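Local coordinates for dihydrofolate reductase (Moritella profunda, PDB 3IA4), which probably catalyses the NADPH-dependent reduction of 7,8-dihydrofolate to 5,6,7,8-tetrahydrofolate, a key step of folate metabolism, at residues R45-E49 / Y69-V74; L37-M43 / G57-L63; L112-E118 / N152-L158. All coordinates share one frame; numbering follows the deposited sequence.

In the fold
Contacts 1 and 2 have centres about 11 Å apart and share one beta-alpha-beta unit: contact 2 pairs strands 41-44 and 60-63, and helix 45-51 between them carries half of contact 1. They touch, Arg45 CB lying 3.5 Å from Leu63 O. Contact 1 faces the diphosphate and adenosine end of NADPH; contact 2 reaches the glutamate tail of methotrexate through Arg58. Contact 3 belongs to the other half of the same mixed sheet, its centre about 21 Å from that of contact 2 and about 26 Å from that of contact 1. There Thr115 touches methotrexate, and Tyr113 OH packs 3.4 Å from Lys39 NZ of contact 2, both groups being held by Glu92.

Contact 1: R45-E49 / Y69-V74; sequences RNTFE and YQPEGV. With NDP (NADPH dihydro-nicotinamide-adenine-dinucleotide phosphate), chain E.
While Arg45 lays its guanidinium on the Tyr69 ring, its helix start grips one diphosphate oxygen of NADPH twice: Thr47 OG1 lies 2.7 Å from NDP O2A, which also takes the backbone N-H of Thr47. Asn46 adds its backbone N to NDP O5B and its amide ND2 to NDP O2N, and Arg45 N reaches the ribose oxygen NDP O4B. CG anti to the backbone N (chi1 -179°) and the chain extended to NE carry the Arg45 side chain past the Tyr69 hydroxyl and across one ring face. The cation-pi pair is off-centre, Arg45 CZ standing 4.1 Å from the centroid of the Tyr69 ring with the planes 29° apart. In the guanidinium plane, NH1 of Arg45 gives a 2.9 Å bond to NDP O1X, and NE makes a straight salt bridge of 3.1 Å to Glu49 OE2, met from above the carboxylate plane. Stacked and tied at its edge, the group has little freedom to turn. Pro71 CD backs the opposite face of Tyr69. Farther along the helix, the Phe48 ring meets Pro71 CB through CE2 at 3.4 Å and Val74 CG1 through CE1 at 3.5 Å. Pro71 and Val74 begin and end a type II beta turn, and Gln70 NE2 bonds both their carbonyl oxygens. A helix N-terminus at the diphosphate and an arginine on the 2'-phosphate are characteristic of the NADPH site of dihydrofolate reductases.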
loop_
_atom_site.group_PDB
_atom_site.type_symbol
_atom_site.label_atom_id
_atom_site.label_comp_id
_atom_site.label_asym_id
_atom_site.label_seq_id
_atom_site.Cartn_x
_atom_site.Cartn_y
_atom_site.Cartn_z
ATOM N N ARG A 45 -5.870 4.200 9.660
ATOM C CA ARG A 45 -6.255 5.582 9.831
ATOM C C ARG A 45 -5.162 6.623 9.539
ATOM O O ARG A 45 -5.460 7.644 8.924
ATOM C CB ARG A 45 -6.793 5.746 11.248
ATOM C CG ARG A 45 -7.244 7.166 11.475
ATOM C CD ARG A 45 -7.309 7.357 12.965
ATOM N NE ARG A 45 -7.681 8.710 13.365
ATOM C CZ ARG A 45 -8.332 8.973 14.504
ATOM N NH1 ARG A 45 -8.712 7.960 15.312
ATOM N NH2 ARG A 45 -8.638 10.242 14.812
ATOM N N ASN A 46 -3.894 6.370 9.916
ATOM C CA ASN A 46 -2.871 7.355 9.655
ATOM C C ASN A 46 -2.662 7.542 8.147
ATOM O O ASN A 46 -2.450 8.654 7.674
ATOM C CB ASN A 46 -1.521 6.977 10.282
ATOM C CG ASN A 46 -1.576 6.971 11.786
ATOM O OD1 ASN A 46 -2.441 7.620 12.371
ATOM N ND2 ASN A 46 -0.626 6.284 12.425
ATOM N N THR A 47 -2.675 6.421 7.420
ATOM C CA THR A 47 -2.517 6.479 5.963
ATOM C C THR A 47 -3.647 7.283 5.334
ATOM O O THR A 47 -3.428 8.141 4.462
ATOM C CB THR A 47 -2.408 5.052 5.363
ATOM O OG1 THR A 47 -1.123 4.535 5.783
ATOM C CG2 THR A 47 -2.394 5.125 3.844
ATOM N N PHE A 48 -4.878 7.039 5.785
ATOM C CA PHE A 48 -5.963 7.868 5.237
ATOM C C PHE A 48 -5.683 9.359 5.461
ATOM O O PHE A 48 -5.934 10.165 4.582
ATOM C CB PHE A 48 -7.298 7.475 5.852
ATOM C CG PHE A 48 -8.429 8.356 5.371
ATOM C CD1 PHE A 48 -8.826 8.327 4.049
ATOM C CD2 PHE A 48 -9.057 9.226 6.249
ATOM C CE1 PHE A 48 -9.829 9.212 3.584
ATOM C CE2 PHE A 48 -10.077 10.079 5.800
ATOM C CZ PHE A 48 -10.447 10.061 4.484
ATOM N N GLU A 49 -5.240 9.721 6.663
ATOM C CA GLU A 49 -5.027 11.137 6.974
ATOM C C GLU A 49 -3.929 11.698 6.105
ATOM O O GLU A 49 -4.000 12.861 5.665
ATOM C CB GLU A 49 -4.766 11.352 8.464
ATOM C CG GLU A 49 -6.024 11.027 9.254
ATOM C CD GLU A 49 -5.867 11.294 10.730
ATOM O OE1 GLU A 49 -4.735 11.689 11.120
ATOM O OE2 GLU A 49 -6.858 11.086 11.496
ATOM N N TYR A 69 -15.145 8.117 14.696
ATOM C CA TYR A 69 -14.313 8.520 13.552
ATOM C C TYR A 69 -15.052 8.177 12.258
ATOM O O TYR A 69 -15.336 7.015 11.986
ATOM C CB TYR A 69 -12.948 7.806 13.600
ATOM C CG TYR A 69 -11.990 8.239 12.515
ATOM C CD1 TYR A 69 -11.742 7.414 11.430
ATOM C CD2 TYR A 69 -11.356 9.475 12.564
ATOM C CE1 TYR A 69 -10.864 7.819 10.424
ATOM C CE2 TYR A 69 -10.478 9.876 11.555
ATOM C CZ TYR A 69 -10.228 9.025 10.511
ATOM O OH TYR A 69 -9.326 9.386 9.533
ATOM N N GLN A 70 -15.404 9.187 11.474
ATOM C CA GLN A 70 -16.222 8.917 10.296
ATOM C C GLN A 70 -16.066 9.937 9.185
ATOM O O GLN A 70 -16.951 10.803 8.955
ATOM C CB GLN A 70 -17.700 8.780 10.656
ATOM C CG GLN A 70 -18.514 8.450 9.406
ATOM C CD GLN A 70 -18.030 7.159 8.738
ATOM O OE1 GLN A 70 -18.276 6.062 9.260
ATOM N NE2 GLN A 70 -17.329 7.284 7.590
ATOM N N PRO A 71 -14.942 9.863 8.477
ATOM C CA PRO A 71 -14.741 10.806 7.376
ATOM C C PRO A 71 -15.784 10.592 6.263
ATOM O O PRO A 71 -16.300 9.479 6.062
ATOM C CB PRO A 71 -13.317 10.474 6.884
ATOM C CG PRO A 71 -12.713 9.572 8.022
ATOM C CD PRO A 71 -13.877 8.844 8.533
ATOM N N GLU A 72 -16.153 11.671 5.573
ATOM C CA GLU A 72 -17.046 11.521 4.425
ATOM C C GLU A 72 -16.407 10.650 3.336
ATOM O O GLU A 72 -15.215 10.804 3.021
ATOM C CB GLU A 72 -17.362 12.884 3.813
ATOM N N GLY A 73 -17.199 9.771 2.734
ATOM C CA GLY A 73 -16.762 9.089 1.527
ATOM C C GLY A 73 -15.864 7.860 1.704
ATOM O O GLY A 73 -15.275 7.347 0.716
ATOM N N VAL A 74 -15.703 7.435 2.940
ATOM C CA VAL A 74 -14.996 6.182 3.231
ATOM C C VAL A 74 -15.831 5.316 4.184
ATOM O O VAL A 74 -16.666 5.811 4.951
ATOM C CB VAL A 74 -13.627 6.424 3.852
ATOM C CG1 VAL A 74 -12.812 7.429 3.029
ATOM C CG2 VAL A 74 -13.772 6.864 5.319
HETATM P PA NDP E . -1.450 3.112 9.591
HETATM O O1A NDP E . -1.217 1.626 9.504
HETATM O O2A NDP E . -1.746 3.928 8.371
HETATM O O5B NDP E . -2.609 3.486 10.683
HETATM C C5B NDP E . -2.575 2.836 11.971
HETATM C C4B NDP E . -3.893 3.198 12.646
HETATM O O4B NDP E . -4.886 2.324 12.090
HETATM C C3B NDP E . -3.892 2.770 14.134
HETATM O O3B NDP E . -3.284 3.780 14.932
HETATM C C2B NDP E . -5.361 2.521 14.435
HETATM O O2B NDP E . -6.119 3.734 14.380
HETATM C C1B NDP E . -5.739 1.807 13.153
HETATM N N9A NDP E . -5.621 0.335 13.231
HETATM C C8A NDP E . -4.504 -0.374 13.008
HETATM N N7A NDP E . -4.754 -1.699 13.063
HETATM C C5A NDP E . -6.086 -1.836 13.313
HETATM C C6A NDP E . -7.044 -2.941 13.460
HETATM N N6A NDP E . -6.664 -4.259 13.412
HETATM N N1A NDP E . -8.350 -2.567 13.685
HETATM C C2A NDP E . -8.802 -1.318 13.731
HETATM N N3A NDP E . -7.979 -0.281 13.604
HETATM C C4A NDP E . -6.638 -0.497 13.392
HETATM O O3 NDP E . -0.234 3.830 10.383
HETATM P PN NDP E . 1.373 3.773 10.367
HETATM O O1N NDP E . 1.804 2.390 10.691
HETATM O O2N NDP E . 1.866 4.902 11.198
HETATM O O5D NDP E . 1.733 3.970 8.836
HETATM C C5D NDP E . 1.634 5.272 8.278
HETATM C C4D NDP E . 2.946 5.631 7.589
HETATM O O4D NDP E . 3.113 4.810 6.375
HETATM C C3D NDP E . 3.027 7.089 7.111
HETATM O O3D NDP E . 4.383 7.549 7.263
HETATM C C2D NDP E . 2.721 7.008 5.615
HETATM O O2D NDP E . 3.279 8.096 4.835
HETATM C C1D NDP E . 3.389 5.703 5.278
HETATM N N1N NDP E . 2.874 5.018 4.098
HETATM C C2N NDP E . 3.748 4.683 3.146
HETATM C C3N NDP E . 3.332 3.936 2.072
HETATM C C7N NDP E . 4.338 3.595 1.018
HETATM O O7N NDP E . 4.008 2.816 0.148
HETATM N N7N NDP E . 5.602 4.023 1.078
HETATM C C4N NDP E . 1.904 3.465 1.845
HETATM C C5N NDP E . 1.102 3.846 2.995
HETATM C C6N NDP E . 1.583 4.624 4.021
HETATM P P2B NDP E . -7.031 4.198 15.640
HETATM O O1X NDP E . -7.865 5.249 15.049
HETATM O O2X NDP E . -7.679 2.936 16.099
HETATM O O3X NDP E . -6.047 4.626 16.694
#

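Contact 2: L37-M43 / G57-L63; sequences LGKPIVM and GRLNIVL. With MTX (methotrexate), chain F.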
loop_
_atom_site.group_PDB
_atom_site.type_symbol
_atom_site.label_atom_id
_atom_site.label_comp_id
_atom_site.label_asym_id
_atom_site.label_seq_id
_atom_site.Cartn_x
_atom_site.Cartn_y
_atom_site.Cartn_z
ATOM N N LEU A 37 -6.863 1.157 -9.204
ATOM C CA LEU A 37 -8.177 1.570 -9.753
ATOM C C LEU A 37 -9.062 0.368 -9.979
ATOM O O LEU A 37 -8.620 -0.683 -10.439
ATOM C CB LEU A 37 -8.028 2.314 -11.057
ATOM C CG LEU A 37 -7.955 3.824 -10.945
ATOM C CD1 LEU A 37 -7.715 4.351 -12.371
ATOM C CD2 LEU A 37 -9.239 4.481 -10.343
ATOM N N GLY A 38 -10.319 0.531 -9.599
ATOM C CA GLY A 38 -11.326 -0.512 -9.758
ATOM C C GLY A 38 -11.324 -1.559 -8.663
ATOM O O GLY A 38 -12.029 -2.548 -8.774
ATOM N N LYS A 39 -10.519 -1.377 -7.611
ATOM C CA LYS A 39 -10.420 -2.399 -6.573
ATOM C C LYS A 39 -10.721 -1.735 -5.199
ATOM O O LYS A 39 -10.484 -0.533 -5.021
ATOM C CB LYS A 39 -8.999 -2.987 -6.539
ATOM C CG LYS A 39 -8.508 -3.508 -7.889
ATOM C CD LYS A 39 -7.100 -4.036 -7.772
ATOM C CE LYS A 39 -6.575 -4.434 -9.194
ATOM N NZ LYS A 39 -5.156 -4.863 -9.127
ATOM N N PRO A 40 -11.187 -2.513 -4.211
ATOM C CA PRO A 40 -11.312 -1.941 -2.875
ATOM C C PRO A 40 -9.919 -1.730 -2.333
ATOM O O PRO A 40 -9.041 -2.573 -2.620
ATOM C CB PRO A 40 -11.967 -3.064 -2.047
ATOM C CG PRO A 40 -12.509 -4.030 -3.070
ATOM C CD PRO A 40 -11.621 -3.920 -4.251
ATOM N N ILE A 41 -9.717 -0.646 -1.615
ATOM C CA ILE A 41 -8.426 -0.367 -0.967
ATOM C C ILE A 41 -8.659 -0.277 0.542
ATOM O O ILE A 41 -9.599 0.374 0.997
ATOM C CB ILE A 41 -7.779 0.925 -1.542
ATOM C CG1 ILE A 41 -8.654 2.182 -1.368
ATOM C CG2 ILE A 41 -7.333 0.671 -2.992
ATOM C CD1 ILE A 41 -7.905 3.460 -1.859
ATOM N N VAL A 42 -7.818 -0.973 1.313
ATOM C CA VAL A 42 -7.946 -1.025 2.742
ATOM C C VAL A 42 -6.706 -0.347 3.345
ATOM O O VAL A 42 -5.591 -0.621 2.909
ATOM C CB VAL A 42 -7.953 -2.498 3.199
ATOM C CG1 VAL A 42 -8.000 -2.530 4.672
ATOM C CG2 VAL A 42 -9.202 -3.204 2.603
ATOM N N MET A 43 -6.916 0.550 4.291
ATOM C CA MET A 43 -5.793 1.344 4.868
ATOM C C MET A 43 -6.026 1.610 6.346
ATOM O O MET A 43 -7.186 1.642 6.842
ATOM C CB MET A 43 -5.670 2.652 4.114
ATOM C CG MET A 43 -6.722 3.664 4.436
ATOM S SD MET A 43 -6.921 4.956 3.142
ATOM C CE MET A 43 -7.869 4.024 1.887
ATOM N N GLY A 57 -12.793 6.020 -7.706
ATOM C CA GLY A 57 -12.689 4.831 -8.543
ATOM C C GLY A 57 -12.377 3.580 -7.730
ATOM O O GLY A 57 -12.113 2.519 -8.295
ATOM N N ARG A 58 -12.377 3.769 -6.411
ATOM C CA ARG A 58 -12.056 2.717 -5.439
ATOM C C ARG A 58 -12.955 2.777 -4.241
ATOM O O ARG A 58 -13.228 3.847 -3.751
ATOM C CB ARG A 58 -10.578 2.888 -5.001
ATOM C CG ARG A 58 -9.573 2.404 -6.070
ATOM C CD ARG A 58 -8.247 3.146 -6.046
ATOM N NE ARG A 58 -8.457 4.492 -6.562
ATOM C CZ ARG A 58 -7.478 5.350 -6.851
ATOM N NH1 ARG A 58 -6.162 5.034 -6.659
ATOM N NH2 ARG A 58 -7.813 6.555 -7.284
ATOM N N LEU A 59 -13.384 1.600 -3.701
ATOM C CA LEU A 59 -14.044 1.545 -2.395
ATOM C C LEU A 59 -12.964 1.801 -1.351
ATOM O O LEU A 59 -12.043 0.999 -1.262
ATOM C CB LEU A 59 -14.662 0.149 -2.164
ATOM C CG LEU A 59 -15.255 -0.096 -0.773
ATOM C CD1 LEU A 59 -16.228 1.010 -0.354
ATOM C CD2 LEU A 59 -15.886 -1.547 -0.644
ATOM N N ASN A 60 -13.064 2.915 -0.621
ATOM C CA ASN A 60 -12.019 3.238 0.371
ATOM C C ASN A 60 -12.461 2.671 1.727
ATOM O O ASN A 60 -13.434 3.132 2.284
ATOM C CB ASN A 60 -11.811 4.768 0.529
ATOM C CG ASN A 60 -11.083 5.420 -0.653
ATOM O OD1 ASN A 60 -10.188 6.223 -0.446
ATOM N ND2 ASN A 60 -11.512 5.144 -1.882
ATOM N N ILE A 61 -11.701 1.720 2.308
ATOM C CA ILE A 61 -12.054 1.131 3.610
ATOM C C ILE A 61 -10.966 1.573 4.574
ATOM O O ILE A 61 -9.805 1.387 4.256
ATOM C CB ILE A 61 -12.107 -0.418 3.490
ATOM C CG1 ILE A 61 -13.180 -0.826 2.477
ATOM C CG2 ILE A 61 -12.280 -1.108 4.883
ATOM C CD1 ILE A 61 -13.092 -2.287 2.040
ATOM N N VAL A 62 -11.348 2.175 5.711
ATOM C CA VAL A 62 -10.339 2.726 6.617
ATOM C C VAL A 62 -10.475 2.039 7.971
ATOM O O VAL A 62 -11.570 1.970 8.533
ATOM C CB VAL A 62 -10.481 4.229 6.766
ATOM C CG1 VAL A 62 -9.465 4.785 7.813
ATOM C CG2 VAL A 62 -10.264 4.865 5.427
ATOM N N LEU A 63 -9.352 1.532 8.525
ATOM C CA LEU A 63 -9.399 0.893 9.834
ATOM C C LEU A 63 -9.249 1.876 10.989
ATOM O O LEU A 63 -8.247 2.616 11.081
ATOM C CB LEU A 63 -8.255 -0.153 9.899
ATOM C CG LEU A 63 -8.688 -1.382 9.086
ATOM C CD1 LEU A 63 -7.538 -2.029 8.351
ATOM C CD2 LEU A 63 -9.354 -2.377 10.041
HETATM N N1 MTX F . 2.810 3.868 -3.707
HETATM C C2 MTX F . 2.723 2.521 -3.696
HETATM N NA2 MTX F . 3.436 1.850 -4.621
HETATM N N3 MTX F . 1.931 1.876 -2.790
HETATM C C4 MTX F . 1.194 2.574 -1.874
HETATM N NA4 MTX F . 0.479 1.906 -1.002
HETATM C C4A MTX F . 1.247 3.933 -1.899
HETATM N N5 MTX F . 0.473 4.649 -1.015
HETATM C C6 MTX F . 0.543 6.019 -1.037
HETATM C C7 MTX F . 1.334 6.721 -1.944
HETATM N N8 MTX F . 2.098 5.987 -2.863
HETATM C C8A MTX F . 2.043 4.598 -2.814
HETATM C C9 MTX F . -0.306 6.764 -0.014
HETATM N N10 MTX F . -0.404 8.200 -0.278
HETATM C CM MTX F . 0.230 9.100 0.716
HETATM C C11 MTX F . -2.491 9.727 -3.595
HETATM C C12 MTX F . -1.854 10.591 -2.714
HETATM C C13 MTX F . -1.179 10.100 -1.615
HETATM C C14 MTX F . -1.110 8.722 -1.409
HETATM C C15 MTX F . -1.738 7.879 -2.323
HETATM C C16 MTX F . -2.491 8.350 -3.364
HETATM C C MTX F . -3.173 10.185 -4.811
HETATM O O MTX F . -3.702 11.463 -4.904
HETATM N N MTX F . -3.203 9.319 -5.821
HETATM C CA MTX F . -3.944 9.519 -7.034
HETATM C CT MTX F . -4.797 8.299 -7.300
HETATM O O1 MTX F . -4.403 7.167 -6.887
HETATM O O2 MTX F . -5.862 8.426 -7.955
HETATM C CB MTX F . -3.026 9.703 -8.249
HETATM C CG MTX F . -2.149 10.946 -8.105
HETATM C CD MTX F . -2.916 12.272 -8.149
HETATM O OE1 MTX F . -2.309 13.380 -8.075
HETATM O OE2 MTX F . -4.160 12.302 -8.255
#
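Arg58 packs against 37-41 for most of its length before its tip reaches methotrexate. Its CB and CG both lie by the backbone carbonyl of Lys39, CG 3.2 Å from Lys39 O. CD passes the CG2 methyl of Ile41 at 4.0 Å, and at NE the chain has Leu37 CD2 over one face of its guanidinium. A bend at chi3 (-72°) turns the planar end toward the ligand, whose alpha-carboxylate carbon CT lies in the guanidinium plane. NH1 gives its hydrogen to MTX O1 and NH2 to MTX O2, each at 2.8 Å, the second bond almost straight at 178°. Thr36 OG1 also bonds NH1, and Pro56 O bonds NH2, so second-shell oxygens hold the group in position.

Beyond Arg58 the two segments become parallel strands of a beta-alpha-beta unit. Ile41 uses its N toward Leu59 O and its O toward Ile61 N; Met43 repeats the pattern, its N bonding Ile61 O and its O taking Leu63 N at 2.7 Å. Val42 CG1 meets Leu63 CD1 at 3.7 Å on the face packed by helix 80-87. On the other face Ile41 CD1 lies alongside the Asn60 amide, whose ND2 bonds back to Arg58 O, and Met43 CG touches Val62 CG2 at 3.9 Å under helix 45-51. The paired, in-plane hydrogen bonds from a cationic arginine would stabilise an ionised carboxylate, consistent with recognition of the glutamate tail that methotrexate shares with folate.

Contact 3: L112-E118 / N152-L158; sequences LYLTHIE and NYRFSLL
Tyr113 and Leu157 lie side by side on adjacent antiparallel strands of the mixed dihydrofolate reductase sheet, with Leu157 CD1 over the tyrosine ring, 3.8 Å from its centroid. Phe155 comes alongside too, its CZ 3.7 Å from Tyr113 CD1. Replacing Tyr113 with alanine would probably open a gap beside Leu157 and Phe155 and leave Glu92 OE2 without the hydroxyl that bonds it. On the reverse face, Arg154 sets CG between its N and carbonyl carbon (chi1 69°), which brings its guanidinium over His116; the imidazole and guanidinium planes are 12° apart, although it is CB, not the ring, that sits over the group's centre.

Hydrogen-bonded pairs Leu112-Leu158, Leu114-Ser156 and His116-Arg154 fix this register, and Glu118 N continues it to Asn152 O at 2.9 Å, almost straight at 179°. Farther out, Thr115 OG1 bonds Glu28, which itself holds methotrexate, while Leu31 of helix 26-36 packs on Thr115 and Phe155. A water donates to Glu118 OE2 and accepts from Arg154 NH2, bridging two opposite charges too far apart for a salt bridge. Another water bonds His116 NE2 at 3.0 Å and donates at 2.9 Å to Ser156 OG, which also bonds Glu137.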
loop_
_atom_site.group_PDB
_atom_site.type_symbol
_atom_site.label_atom_id
_atom_site.label_comp_id
_atom_site.label_asym_id
_atom_site.label_seq_id
_atom_site.Cartn_x
_atom_site.Cartn_y
_atom_site.Cartn_z
ATOM N N LEU A 112 2.295 -9.276 -3.294
ATOM C CA LEU A 112 2.830 -7.975 -2.928
ATOM C C LEU A 112 3.111 -7.228 -4.207
ATOM O O LEU A 112 3.799 -7.732 -5.092
ATOM C CB LEU A 112 4.153 -8.116 -2.168
ATOM C CG LEU A 112 4.025 -8.918 -0.848
ATOM C CD1 LEU A 112 5.435 -9.033 -0.210
ATOM C CD2 LEU A 112 2.970 -8.379 0.139
ATOM N N TYR A 113 2.602 -6.013 -4.304
ATOM C CA TYR A 113 2.925 -5.145 -5.420
ATOM C C TYR A 113 3.954 -4.172 -4.864
ATOM O O TYR A 113 3.613 -3.214 -4.175
ATOM C CB TYR A 113 1.687 -4.326 -5.843
ATOM C CG TYR A 113 0.570 -5.110 -6.535
ATOM C CD1 TYR A 113 0.097 -4.662 -7.762
ATOM C CD2 TYR A 113 -0.054 -6.209 -5.939
ATOM C CE1 TYR A 113 -0.944 -5.280 -8.383
ATOM C CE2 TYR A 113 -1.128 -6.877 -6.602
ATOM C CZ TYR A 113 -1.561 -6.353 -7.812
ATOM O OH TYR A 113 -2.578 -7.001 -8.495
ATOM N N LEU A 114 5.231 -4.425 -5.113
ATOM C CA LEU A 114 6.270 -3.593 -4.529
ATOM C C LEU A 114 6.912 -2.671 -5.558
ATOM O O LEU A 114 7.393 -3.097 -6.597
ATOM C CB LEU A 114 7.388 -4.474 -3.933
ATOM C CG LEU A 114 6.919 -5.472 -2.837
ATOM C CD1 LEU A 114 8.060 -6.221 -2.203
ATOM C CD2 LEU A 114 6.133 -4.715 -1.735
ATOM N N THR A 115 7.021 -1.424 -5.196
ATOM C CA THR A 115 7.914 -0.534 -5.948
ATOM C C THR A 115 9.176 -0.380 -5.103
ATOM O O THR A 115 9.071 -0.162 -3.892
ATOM C CB THR A 115 7.227 0.806 -6.035
ATOM O OG1 THR A 115 6.058 0.645 -6.856
ATOM C CG2 THR A 115 8.159 1.874 -6.683
ATOM N N HIS A 116 10.350 -0.610 -5.698
ATOM C CA HIS A 116 11.588 -0.350 -4.988
ATOM C C HIS A 116 12.185 0.900 -5.551
ATOM O O HIS A 116 12.435 0.975 -6.766
ATOM C CB HIS A 116 12.538 -1.521 -5.229
ATOM C CG HIS A 116 11.984 -2.819 -4.760
ATOM N ND1 HIS A 116 12.119 -3.245 -3.451
ATOM C CD2 HIS A 116 11.326 -3.800 -5.419
ATOM C CE1 HIS A 116 11.553 -4.439 -3.325
ATOM N NE2 HIS A 116 11.053 -4.788 -4.498
ATOM N N ILE A 117 12.429 1.874 -4.655
ATOM C CA ILE A 117 13.108 3.134 -5.033
ATOM C C ILE A 117 14.590 3.140 -4.663
ATOM O O ILE A 117 14.957 2.778 -3.537
ATOM C CB ILE A 117 12.393 4.298 -4.300
ATOM C CG1 ILE A 117 10.899 4.229 -4.601
ATOM C CG2 ILE A 117 13.051 5.664 -4.680
ATOM C CD1 ILE A 117 10.051 5.224 -3.729
ATOM N N GLU A 118 15.467 3.537 -5.597
ATOM C CA GLU A 118 16.888 3.521 -5.296
ATOM C C GLU A 118 17.254 4.776 -4.526
ATOM O O GLU A 118 17.736 5.770 -5.112
ATOM C CB GLU A 118 17.712 3.422 -6.579
ATOM C CG GLU A 118 17.499 2.121 -7.314
ATOM C CD GLU A 118 18.440 1.972 -8.530
ATOM O OE1 GLU A 118 19.489 2.683 -8.585
ATOM O OE2 GLU A 118 18.103 1.143 -9.404
ATOM N N ASN A 152 15.768 6.452 -9.618
ATOM C CA ASN A 152 15.361 5.258 -10.306
ATOM C C ASN A 152 14.393 4.469 -9.415
ATOM O O ASN A 152 14.579 4.413 -8.211
ATOM C CB ASN A 152 16.572 4.372 -10.515
ATOM C CG ASN A 152 17.609 4.989 -11.452
ATOM O OD1 ASN A 152 17.255 5.702 -12.345
ATOM N ND2 ASN A 152 18.892 4.702 -11.232
ATOM N N TYR A 153 13.411 3.849 -10.029
ATOM C CA TYR A 153 12.531 2.920 -9.268
ATOM C C TYR A 153 12.067 1.803 -10.143
ATOM O O TYR A 153 12.269 1.842 -11.366
ATOM C CB TYR A 153 11.386 3.657 -8.554
ATOM C CG TYR A 153 10.390 4.335 -9.498
ATOM C CD1 TYR A 153 10.669 5.573 -10.057
ATOM C CD2 TYR A 153 9.203 3.706 -9.827
ATOM C CE1 TYR A 153 9.738 6.186 -10.954
ATOM C CE2 TYR A 153 8.262 4.312 -10.686
ATOM C CZ TYR A 153 8.546 5.542 -11.234
ATOM O OH TYR A 153 7.612 6.122 -12.095
ATOM N N ARG A 154 11.519 0.758 -9.533
ATOM C CA ARG A 154 11.113 -0.374 -10.361
ATOM C C ARG A 154 9.939 -1.028 -9.653
ATOM O O ARG A 154 9.752 -0.882 -8.443
ATOM C CB ARG A 154 12.258 -1.385 -10.597
ATOM C CG ARG A 154 12.608 -2.113 -9.341
ATOM C CD ARG A 154 13.890 -2.964 -9.524
ATOM N NE ARG A 154 14.277 -3.561 -8.235
ATOM C CZ ARG A 154 15.044 -2.950 -7.333
ATOM N NH1 ARG A 154 15.333 -3.564 -6.177
ATOM N NH2 ARG A 154 15.508 -1.702 -7.556
ATOM N N PHE A 155 9.121 -1.689 -10.445
ATOM C CA PHE A 155 7.973 -2.455 -9.929
ATOM C C PHE A 155 8.207 -3.957 -9.949
ATOM O O PHE A 155 8.748 -4.494 -10.905
ATOM C CB PHE A 155 6.793 -2.128 -10.821
ATOM C CG PHE A 155 5.574 -2.877 -10.446
ATOM C CD1 PHE A 155 4.978 -2.626 -9.202
ATOM C CD2 PHE A 155 5.065 -3.897 -11.254
ATOM C CE1 PHE A 155 3.869 -3.353 -8.787
ATOM C CE2 PHE A 155 3.923 -4.634 -10.842
ATOM C CZ PHE A 155 3.346 -4.365 -9.610
ATOM N N SER A 156 7.786 -4.657 -8.887
ATOM C CA SER A 156 7.911 -6.101 -8.840
ATOM C C SER A 156 6.633 -6.640 -8.219
ATOM O O SER A 156 6.316 -6.289 -7.070
ATOM C CB SER A 156 9.138 -6.441 -7.959
ATOM O OG SER A 156 9.266 -7.810 -7.682
ATOM N N LEU A 157 5.915 -7.497 -8.946
ATOM C CA LEU A 157 4.755 -8.125 -8.392
ATOM C C LEU A 157 5.119 -9.535 -7.950
ATOM O O LEU A 157 5.533 -10.381 -8.760
ATOM C CB LEU A 157 3.596 -8.019 -9.403
ATOM C CG LEU A 157 2.270 -8.696 -9.093
ATOM C CD1 LEU A 157 1.847 -8.632 -7.713
ATOM C CD2 LEU A 157 1.164 -8.135 -10.038
ATOM N N LEU A 158 5.070 -9.750 -6.631
ATOM C CA LEU A 158 5.396 -11.059 -6.065
ATOM C C LEU A 158 4.161 -11.847 -5.664
ATOM O O LEU A 158 3.204 -11.304 -5.058
ATOM C CB LEU A 158 6.265 -10.911 -4.821
ATOM C CG LEU A 158 7.550 -10.102 -4.915
ATOM C CD1 LEU A 158 8.239 -10.060 -3.576
ATOM C CD2 LEU A 158 8.440 -10.797 -5.943
HETATM O O HOH W 1 10.439 -7.632 -5.041
HETATM O O HOH W 2 15.576 0.349 -9.745
HETATM O O HOH W 3 18.095 6.554 -7.928
#